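Local coordinates for insecticidal protein (Brevibacillus laterosporus, PDB 7ML9) that probably forms beta-barrel pores in target membranes, as an insecticidal toxin active against the western corn rootworm, at residues Tyr86-Ala91 / Leu146-Lys151; Tyr132-Ser137 / Ala206-Gly211; Phe158-Gly163 / Gly211-Glu216. All coordinates share one frame; numbering follows the deposited sequence. Where two conformers were deposited one is given.

Contact 1. Residues Tyr86-Ala91 / Leu146-Lys151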
loop_
_atom_site.group_PDB
_atom_site.type_symbol
_atom_site.label_atom_id
_atom_site.label_comp_id
_atom_site.label_asym_id
_atom_site.label_seq_id
_atom_site.Cartn_x
_atom_site.Cartn_y
_atom_site.Cartn_z
ATOM N N TYR A 86 17.954 9.908 -17.853
ATOM C CA TYR A 86 17.231 9.334 -16.723
ATOM C C TYR A 86 15.806 9.876 -16.708
ATOM O O TYR A 86 15.596 11.085 -16.828
ATOM C CB TYR A 86 17.944 9.664 -15.414
ATOM C CG TYR A 86 17.132 9.282 -14.192
ATOM C CD1 TYR A 86 17.068 7.965 -13.762
ATOM C CD2 TYR A 86 16.403 10.236 -13.487
ATOM C CE1 TYR A 86 16.297 7.605 -12.645
ATOM C CE2 TYR A 86 15.629 9.887 -12.380
ATOM C CZ TYR A 86 15.586 8.575 -11.960
ATOM O OH TYR A 86 14.829 8.219 -10.855
ATOM N N LYS A 87 14.826 8.987 -16.551
ATOM C CA LYS A 87 13.431 9.380 -16.663
ATOM C C LYS A 87 12.584 8.426 -15.838
ATOM O O LYS A 87 12.805 7.218 -15.877
ATOM C CB LYS A 87 12.982 9.348 -18.133
ATOM C CG LYS A 87 11.559 9.788 -18.378
ATOM C CD LYS A 87 11.381 10.163 -19.841
ATOM C CE LYS A 87 10.220 11.128 -20.033
ATOM N NZ LYS A 87 8.922 10.400 -20.030
ATOM N N VAL A 88 11.617 8.956 -15.095
ATOM C CA VAL A 88 10.607 8.109 -14.472
ATOM C C VAL A 88 9.481 7.967 -15.490
ATOM O O VAL A 88 8.824 8.950 -15.835
ATOM C CB VAL A 88 10.104 8.692 -13.148
ATOM C CG1 VAL A 88 9.076 7.758 -12.540
ATOM C CG2 VAL A 88 11.270 8.912 -12.188
ATOM N N ASN A 89 9.277 6.755 -15.999
ATOM C CA ASN A 89 8.306 6.524 -17.067
ATOM C C ASN A 89 6.900 6.252 -16.546
ATOM O O ASN A 89 5.920 6.698 -17.150
ATOM C CB ASN A 89 8.733 5.342 -17.935
ATOM C CG ASN A 89 10.101 5.535 -18.540
ATOM O OD1 ASN A 89 10.378 6.582 -19.113
ATOM N ND2 ASN A 89 10.961 4.525 -18.417
ATOM N N ASN A 90 6.791 5.490 -15.462
ATOM C CA ASN A 90 5.503 5.212 -14.859
ATOM C C ASN A 90 5.720 4.793 -13.416
ATOM O O ASN A 90 6.806 4.374 -13.011
ATOM C CB ASN A 90 4.733 4.135 -15.627
ATOM C CG ASN A 90 3.256 4.127 -15.287
ATOM O OD1 ASN A 90 2.695 5.146 -14.880
ATOM N ND2 ASN A 90 2.621 2.970 -15.437
ATOM N N ALA A 91 4.666 4.966 -12.623
ATOM C CA ALA A 91 4.713 4.540 -11.232
ATOM C C ALA A 91 3.336 4.017 -10.845
ATOM O O ALA A 91 2.320 4.568 -11.273
ATOM C CB ALA A 91 5.143 5.678 -10.311
ATOM N N LEU A 146 11.227 5.079 -2.408
ATOM C CA LEU A 146 12.019 5.215 -3.626
ATOM C C LEU A 146 12.293 6.698 -3.835
ATOM O O LEU A 146 11.359 7.488 -4.035
ATOM C CB LEU A 146 11.301 4.598 -4.832
ATOM C CG LEU A 146 10.976 3.096 -4.795
ATOM C CD1 LEU A 146 10.077 2.682 -5.963
ATOM C CD2 LEU A 146 12.228 2.253 -4.790
ATOM N N LYS A 147 13.565 7.083 -3.752
ATOM C CA LYS A 147 13.988 8.455 -4.044
ATOM C C LYS A 147 14.265 8.540 -5.540
ATOM O O LYS A 147 15.279 8.030 -6.024
ATOM C CB LYS A 147 15.216 8.831 -3.227
ATOM C CG LYS A 147 15.653 10.272 -3.456
ATOM C CD LYS A 147 16.662 10.729 -2.417
ATOM C CE LYS A 147 17.507 11.872 -2.960
ATOM N NZ LYS A 147 18.145 12.658 -1.862
ATOM N N LEU A 148 13.352 9.164 -6.278
ATOM C CA LEU A 148 13.385 9.152 -7.729
ATOM C C LEU A 148 13.813 10.478 -8.337
ATOM O O LEU A 148 13.955 10.551 -9.561
ATOM C CB LEU A 148 12.013 8.748 -8.276
ATOM C CG LEU A 148 11.651 7.289 -7.986
ATOM C CD1 LEU A 148 10.135 7.089 -8.051
ATOM C CD2 LEU A 148 12.363 6.370 -9.000
ATOM N N GLY A 149 14.036 11.513 -7.527
ATOM C CA GLY A 149 14.424 12.814 -8.037
ATOM C C GLY A 149 13.266 13.702 -8.430
ATOM O O GLY A 149 13.491 14.817 -8.922
ATOM N N VAL A 150 12.036 13.236 -8.231
ATOM C CA VAL A 150 10.823 13.976 -8.546
ATOM C C VAL A 150 9.725 13.394 -7.667
ATOM O O VAL A 150 9.728 12.196 -7.354
ATOM C CB VAL A 150 10.475 13.887 -10.053
ATOM C CG1 VAL A 150 10.384 12.432 -10.518
ATOM C CG2 VAL A 150 9.192 14.620 -10.363
ATOM N N LYS A 151 8.804 14.250 -7.229
ATOM C CA LYS A 151 7.695 13.764 -6.419
ATOM C C LYS A 151 6.907 12.725 -7.206
ATOM O O LYS A 151 6.498 12.960 -8.346
ATOM C CB LYS A 151 6.787 14.919 -5.987
ATOM C CG LYS A 151 5.696 14.488 -5.002
ATOM C CD LYS A 151 4.422 15.296 -5.178
ATOM C CE LYS A 151 3.333 14.831 -4.225
ATOM N NZ LYS A 151 2.012 15.400 -4.644
#

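Contact 2. Residues Tyr132-Ser137 / Ala206-Gly211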
loop_
_atom_site.group_PDB
_atom_site.type_symbol
_atom_site.label_atom_id
_atom_site.label_comp_id
_atom_site.label_asym_id
_atom_site.label_seq_id
_atom_site.Cartn_x
_atom_site.Cartn_y
_atom_site.Cartn_z
ATOM N N TYR A 132 -25.901 5.914 13.035
ATOM C CA TYR A 132 -24.666 6.112 13.777
ATOM C C TYR A 132 -23.806 7.047 12.944
ATOM O O TYR A 132 -23.784 6.935 11.719
ATOM C CB TYR A 132 -23.926 4.792 14.059
ATOM C CG TYR A 132 -23.020 4.858 15.260
ATOM C CD1 TYR A 132 -21.700 5.282 15.140
ATOM C CD2 TYR A 132 -23.482 4.510 16.526
ATOM C CE1 TYR A 132 -20.873 5.364 16.251
ATOM C CE2 TYR A 132 -22.658 4.587 17.632
ATOM C CZ TYR A 132 -21.354 5.007 17.484
ATOM O OH TYR A 132 -20.546 5.089 18.581
ATOM N N THR A 133 -23.145 7.987 13.604
ATOM C CA THR A 133 -22.243 8.913 12.926
ATOM C C THR A 133 -20.829 8.409 13.161
ATOM O O THR A 133 -20.339 8.397 14.293
ATOM C CB THR A 133 -22.429 10.341 13.426
ATOM O OG1 THR A 133 -23.749 10.773 13.065
ATOM C CG2 THR A 133 -21.386 11.274 12.771
ATOM N N TYR A 134 -20.191 7.972 12.090
ATOM C CA TYR A 134 -18.966 7.198 12.193
ATOM C C TYR A 134 -17.873 7.861 11.367
ATOM O O TYR A 134 -18.139 8.379 10.282
ATOM C CB TYR A 134 -19.208 5.772 11.694
ATOM C CG TYR A 134 -18.095 4.812 12.020
ATOM C CD1 TYR A 134 -17.971 4.268 13.290
ATOM C CD2 TYR A 134 -17.154 4.455 11.052
ATOM C CE1 TYR A 134 -16.946 3.379 13.600
ATOM C CE2 TYR A 134 -16.131 3.574 11.348
ATOM C CZ TYR A 134 -16.022 3.041 12.624
ATOM O OH TYR A 134 -14.997 2.156 12.921
ATOM N N THR A 135 -16.648 7.823 11.876
ATOM C CA THR A 135 -15.488 8.322 11.139
ATOM C C THR A 135 -14.717 7.136 10.570
ATOM O O THR A 135 -14.015 6.436 11.301
ATOM C CB THR A 135 -14.598 9.172 12.034
ATOM O OG1 THR A 135 -15.346 10.293 12.524
ATOM C CG2 THR A 135 -13.369 9.669 11.242
ATOM N N GLU A 136 -14.875 6.913 9.269
ATOM C CA GLU A 136 -14.013 6.004 8.530
ATOM C C GLU A 136 -12.646 6.650 8.338
ATOM O O GLU A 136 -12.529 7.860 8.101
ATOM C CB GLU A 136 -14.622 5.666 7.169
ATOM C CG GLU A 136 -16.020 5.058 7.212
ATOM C CD GLU A 136 -16.617 4.929 5.836
ATOM O OE1 GLU A 136 -16.019 5.468 4.876
ATOM O OE2 GLU A 136 -17.683 4.299 5.697
ATOM N N SER A 137 -11.608 5.837 8.455
ATOM C CA SER A 137 -10.235 6.296 8.346
ATOM C C SER A 137 -9.468 5.331 7.459
ATOM O O SER A 137 -9.640 4.115 7.570
ATOM C CB SER A 137 -9.565 6.381 9.724
ATOM O OG SER A 137 -8.437 7.230 9.691
ATOM N N ALA A 206 -30.137 -1.501 19.145
ATOM C CA ALA A 206 -29.363 -1.513 17.907
ATOM C C ALA A 206 -27.887 -1.306 18.214
ATOM O O ALA A 206 -27.524 -0.484 19.071
ATOM C CB ALA A 206 -29.839 -0.435 16.921
ATOM N N TYR A 207 -27.041 -2.066 17.515
ATOM C CA TYR A 207 -25.595 -1.970 17.645
ATOM C C TYR A 207 -24.972 -1.907 16.263
ATOM O O TYR A 207 -25.386 -2.632 15.354
ATOM C CB TYR A 207 -25.015 -3.160 18.410
ATOM C CG TYR A 207 -25.517 -3.283 19.819
ATOM C CD1 TYR A 207 -26.737 -3.893 20.088
ATOM C CD2 TYR A 207 -24.777 -2.798 20.881
ATOM C CE1 TYR A 207 -27.205 -4.011 21.384
ATOM C CE2 TYR A 207 -25.235 -2.918 22.185
ATOM C CZ TYR A 207 -26.453 -3.527 22.425
ATOM O OH TYR A 207 -26.928 -3.645 23.709
ATOM N N LEU A 208 -23.990 -1.018 16.098
ATOM C CA LEU A 208 -23.221 -0.959 14.862
ATOM C C LEU A 208 -22.024 -1.897 15.001
ATOM O O LEU A 208 -21.242 -1.775 15.950
ATOM C CB LEU A 208 -22.752 0.467 14.568
ATOM C CG LEU A 208 -21.822 0.627 13.355
ATOM C CD1 LEU A 208 -22.561 0.370 12.054
ATOM C CD2 LEU A 208 -21.208 2.023 13.357
ATOM N N ASN A 209 -21.888 -2.829 14.070
ATOM C CA ASN A 209 -20.691 -3.658 14.024
ATOM C C ASN A 209 -19.641 -2.941 13.181
ATOM O O ASN A 209 -19.975 -2.287 12.188
ATOM C CB ASN A 209 -20.998 -5.034 13.426
ATOM C CG ASN A 209 -21.620 -5.995 14.442
ATOM O OD1 ASN A 209 -21.253 -6.022 15.626
ATOM N ND2 ASN A 209 -22.549 -6.803 13.968
ATOM N N THR A 210 -18.379 -3.069 13.581
ATOM C CA THR A 210 -17.277 -2.408 12.890
ATOM C C THR A 210 -16.244 -3.435 12.423
ATOM O O THR A 210 -16.173 -4.566 12.927
ATOM C CB THR A 210 -16.597 -1.366 13.796
ATOM O OG1 THR A 210 -15.993 -2.020 14.914
ATOM C CG2 THR A 210 -17.609 -0.323 14.327
ATOM N N GLY A 211 -15.421 -3.019 11.458
ATOM C CA GLY A 211 -14.313 -3.838 11.014
ATOM C C GLY A 211 -13.101 -2.983 10.698
ATOM O O GLY A 211 -13.191 -1.764 10.502
#

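Contact 3. Residues Phe158-Gly163 / Gly211-Glu216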
loop_
_atom_site.group_PDB
_atom_site.type_symbol
_atom_site.label_atom_id
_atom_site.label_comp_id
_atom_site.label_asym_id
_atom_site.label_seq_id
_atom_site.Cartn_x
_atom_site.Cartn_y
_atom_site.Cartn_z
ATOM N N PHE A 158 -7.887 -1.587 -2.765
ATOM C CA PHE A 158 -7.979 -2.849 -2.061
ATOM C C PHE A 158 -9.433 -3.100 -1.694
ATOM O O PHE A 158 -10.191 -2.148 -1.475
ATOM C CB PHE A 158 -7.109 -2.855 -0.793
ATOM C CG PHE A 158 -7.313 -1.658 0.102
ATOM C CD1 PHE A 158 -6.728 -0.435 -0.200
ATOM C CD2 PHE A 158 -8.073 -1.761 1.256
ATOM C CE1 PHE A 158 -6.901 0.662 0.629
ATOM C CE2 PHE A 158 -8.254 -0.664 2.094
ATOM C CZ PHE A 158 -7.669 0.549 1.780
ATOM N N PRO A 159 -9.854 -4.360 -1.639
ATOM C CA PRO A 159 -11.212 -4.658 -1.180
ATOM C C PRO A 159 -11.289 -4.617 0.335
ATOM O O PRO A 159 -10.325 -4.909 1.045
ATOM C CB PRO A 159 -11.469 -6.077 -1.710
ATOM C CG PRO A 159 -10.203 -6.483 -2.472
ATOM C CD PRO A 159 -9.118 -5.589 -1.967
ATOM N N ILE A 160 -12.460 -4.227 0.831
ATOM C CA ILE A 160 -12.719 -4.155 2.261
ATOM C C ILE A 160 -14.013 -4.902 2.555
ATOM O O ILE A 160 -14.792 -5.219 1.654
ATOM C CB ILE A 160 -12.817 -2.705 2.765
ATOM C CG1 ILE A 160 -13.971 -1.995 2.060
ATOM C CG2 ILE A 160 -11.495 -1.967 2.556
ATOM C CD1 ILE A 160 -14.386 -0.721 2.743
ATOM N N ALA A 161 -14.232 -5.173 3.842
ATOM C CA ALA A 161 -15.467 -5.783 4.333
ATOM C C ALA A 161 -15.763 -7.073 3.574
ATOM O O ALA A 161 -16.790 -7.219 2.909
ATOM C CB ALA A 161 -16.640 -4.805 4.236
ATOM N N GLN A 162 -14.812 -8.000 3.664
ATOM C CA GLN A 162 -14.914 -9.303 3.011
ATOM C C GLN A 162 -15.314 -9.154 1.542
ATOM O O GLN A 162 -16.265 -9.774 1.062
ATOM C CB GLN A 162 -15.888 -10.210 3.765
ATOM C CG GLN A 162 -15.539 -10.419 5.240
ATOM C CD GLN A 162 -14.234 -11.181 5.443
ATOM O OE1 GLN A 162 -13.370 -10.768 6.222
ATOM N NE2 GLN A 162 -14.086 -12.299 4.735
ATOM N N GLY A 163 -14.591 -8.290 0.831
ATOM C CA GLY A 163 -14.733 -8.153 -0.606
ATOM C C GLY A 163 -15.972 -7.440 -1.099
ATOM O O GLY A 163 -16.251 -7.488 -2.300
ATOM N N GLY A 211 -15.421 -3.019 11.458
ATOM C CA GLY A 211 -14.313 -3.838 11.014
ATOM C C GLY A 211 -13.101 -2.983 10.698
ATOM O O GLY A 211 -13.191 -1.764 10.502
ATOM N N SER A 212 -11.953 -3.648 10.659
ATOM C CA SER A 212 -10.726 -2.999 10.240
ATOM C C SER A 212 -9.961 -3.947 9.327
ATOM O O SER A 212 -10.223 -5.154 9.269
ATOM C CB SER A 212 -9.864 -2.556 11.431
ATOM O OG SER A 212 -9.627 -3.619 12.331
ATOM N N ILE A 213 -9.044 -3.365 8.572
ATOM C CA ILE A 213 -8.207 -4.108 7.645
ATOM C C ILE A 213 -6.825 -3.473 7.680
ATOM O O ILE A 213 -6.686 -2.268 7.911
ATOM C CB ILE A 213 -8.821 -4.107 6.231
ATOM C CG1 ILE A 213 -8.090 -5.078 5.308
ATOM C CG2 ILE A 213 -8.842 -2.702 5.633
ATOM C CD1 ILE A 213 -8.818 -5.294 3.993
ATOM N N SER A 214 -5.791 -4.297 7.502
ATOM C CA SER A 214 -4.444 -3.770 7.333
ATOM C C SER A 214 -3.687 -4.687 6.388
ATOM O O SER A 214 -4.019 -5.871 6.245
ATOM C CB SER A 214 -3.703 -3.634 8.662
ATOM O OG SER A 214 -3.577 -4.885 9.298
ATOM N N GLY A 215 -2.688 -4.128 5.727
ATOM C CA GLY A 215 -1.951 -4.926 4.781
ATOM C C GLY A 215 -0.737 -4.207 4.256
ATOM O O GLY A 215 -0.251 -3.245 4.852
ATOM N N GLU A 216 -0.271 -4.694 3.120
ATOM C CA GLU A 216 0.978 -4.260 2.522
ATOM C C GLU A 216 0.729 -3.904 1.072
ATOM O O GLU A 216 -0.166 -4.452 0.420
ATOM C CB GLU A 216 2.040 -5.352 2.598
ATOM C CG GLU A 216 2.354 -5.820 3.993
ATOM C CD GLU A 216 3.640 -5.230 4.513
ATOM O OE1 GLU A 216 4.246 -4.410 3.780
ATOM O OE2 GLU A 216 4.052 -5.593 5.641
#

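Contact 1. Residues Tyr86-Ala91 / Leu146-Lys151
Tyr-86 starts the segment and reaches across to the backbone at Leu-148. Its CG is anti to the backbone N (chi1 171°), which carries the ring toward the other segment. The phenol OH donates a hydrogen bond of 2.8 Å to Leu-148 O. The oxygen lies at the edge of the ring, near the ring plane, and CE2 of Tyr-86 is 3.3 Å from it. At the carbonyl the bond is bent: the C=O...OH angle is 116°, with the donor 28° off the carbonyl plane. The Leu-148 side chain also borders the hydroxyl, its CD2 lying 3.6 Å from Tyr-86 OH. Helix 28-48 adds Val-28, Gln-29 and Leu-32 against the tyrosine. The contact thus joins strand 86-115 to the point where strand 130-147 ends and the chain turns through Leu-148 and Gly-149, close to this helix. Val-88 is the next residue to touch. Its CG2 sits anti to the carbonyl carbon and does all the packing. It is 4.0 Å from Leu-148 CB, with the two side chains crossing at about a right angle. The same methyl is also 4.0 Å from CG1 of Val-150. Further on, Asn-89 and Asn-90 both face Asn-222 of strand 201-229, a classic beta bulge. The bulge is tied by a hydrogen bond from Asn-89 ND2 to Asn-222 OD1.

Contact 2. Residues Tyr132-Ser137 / Ala206-Gly211
Tyr-134 faces Leu-208 and Thr-210. From CB, which points toward strand 206-211, its ring extends with CG anti to the backbone N (chi1 -168°). CD1 is the first ring atom to meet the other strand, 3.9 Å from CD2 of Leu-208. CE1 comes next, 3.8 Å from Thr-210 CG2. CZ is close to the same methyl at 4.1 Å. At the tip, OH lies 3.9 Å from Thr-210 CG2, but its polar partner is Asn-278 ND2, to which it is hydrogen-bonded. The two strands run in nearly the same direction, 17° apart, and their axes are 9.5 Å from each other. They are not paired with each other. Their side chains meet across the inside of a curled sheet, in which each strand pairs with strand 266-289, within the elongated body of this aerolysin/ETX-type protein. Tyr-132 lies on the same face of its strand as Tyr-134 and touches the same leucine methyl: its CD1 is 3.7 Å from Leu-208 CD2, and the two side chains cross at about a right angle. Leu-107 of strand 86-115 touches Tyr-132, Tyr-134 and Thr-210. Leu-312 and Tyr-187 add to the packing around Leu-208.

Contact 3. Residues Phe158-Gly163 / Gly211-Glu216
The carbonyl O of Pro-159 meets the end of the Ile-213 side chain, 3.3 Å from CD1. This is a close van der Waals touch to a methyl, not a hydrogen bond. Ile-213 supplies every contact from its strand. Its CG1 is anti to the backbone N (chi1 -170°), and the extended chain carries CD1 across to the proline carbonyl. Its other branch, CG2, meets two side chains of the other segment, which lie on the same side of it. CE2 of Phe-158 is 4.1 Å from this methyl, approaching obliquely. CG2 of Ile-160 is also 4.1 Å from it, and the two isoleucines cross at about a right angle. After Ile-160 the chain turns through Ala-161, Gln-162 and Gly-163, all with positive phi. Strands 153-160 and 165-172 form a two-stranded antiparallel hairpin. In aerolysin/ETX-type toxins such a hairpin is the part that inserts into the membrane, and this one probably does so here. Ile-213 is where strand 201-229 touches the end of this hairpin. The hairpin lies against the main sheet. Phe-158 meets the ring of Phe-275 on strand 266-289, Ile-160 touches Tyr-279 of that strand, and Ile-213 is flanked by Pro-99 and Glu-101 of strand 86-115.

In the fold
Contacts 2 and 3 are adjacent. They share Gly-211 on strand 201-229, and their centres are about 15 Å apart. Contact 2 packs that strand on strand 130-147, and contact 3 packs it on the probable membrane-inserting hairpin. Contact 1 lies on the other side of the chain's centre from contact 2, with centres about 39 Å apart, although both use strand 130-147. It is about 29 Å from contact 3, centre to centre. In contact 1 the Tyr-86 side chain is about 14 Å from a sodium ion, whose site includes Glu-30 and Asp-34; in contact 3 that of Ile-213 is about 12 Å from a samarium(III) ion.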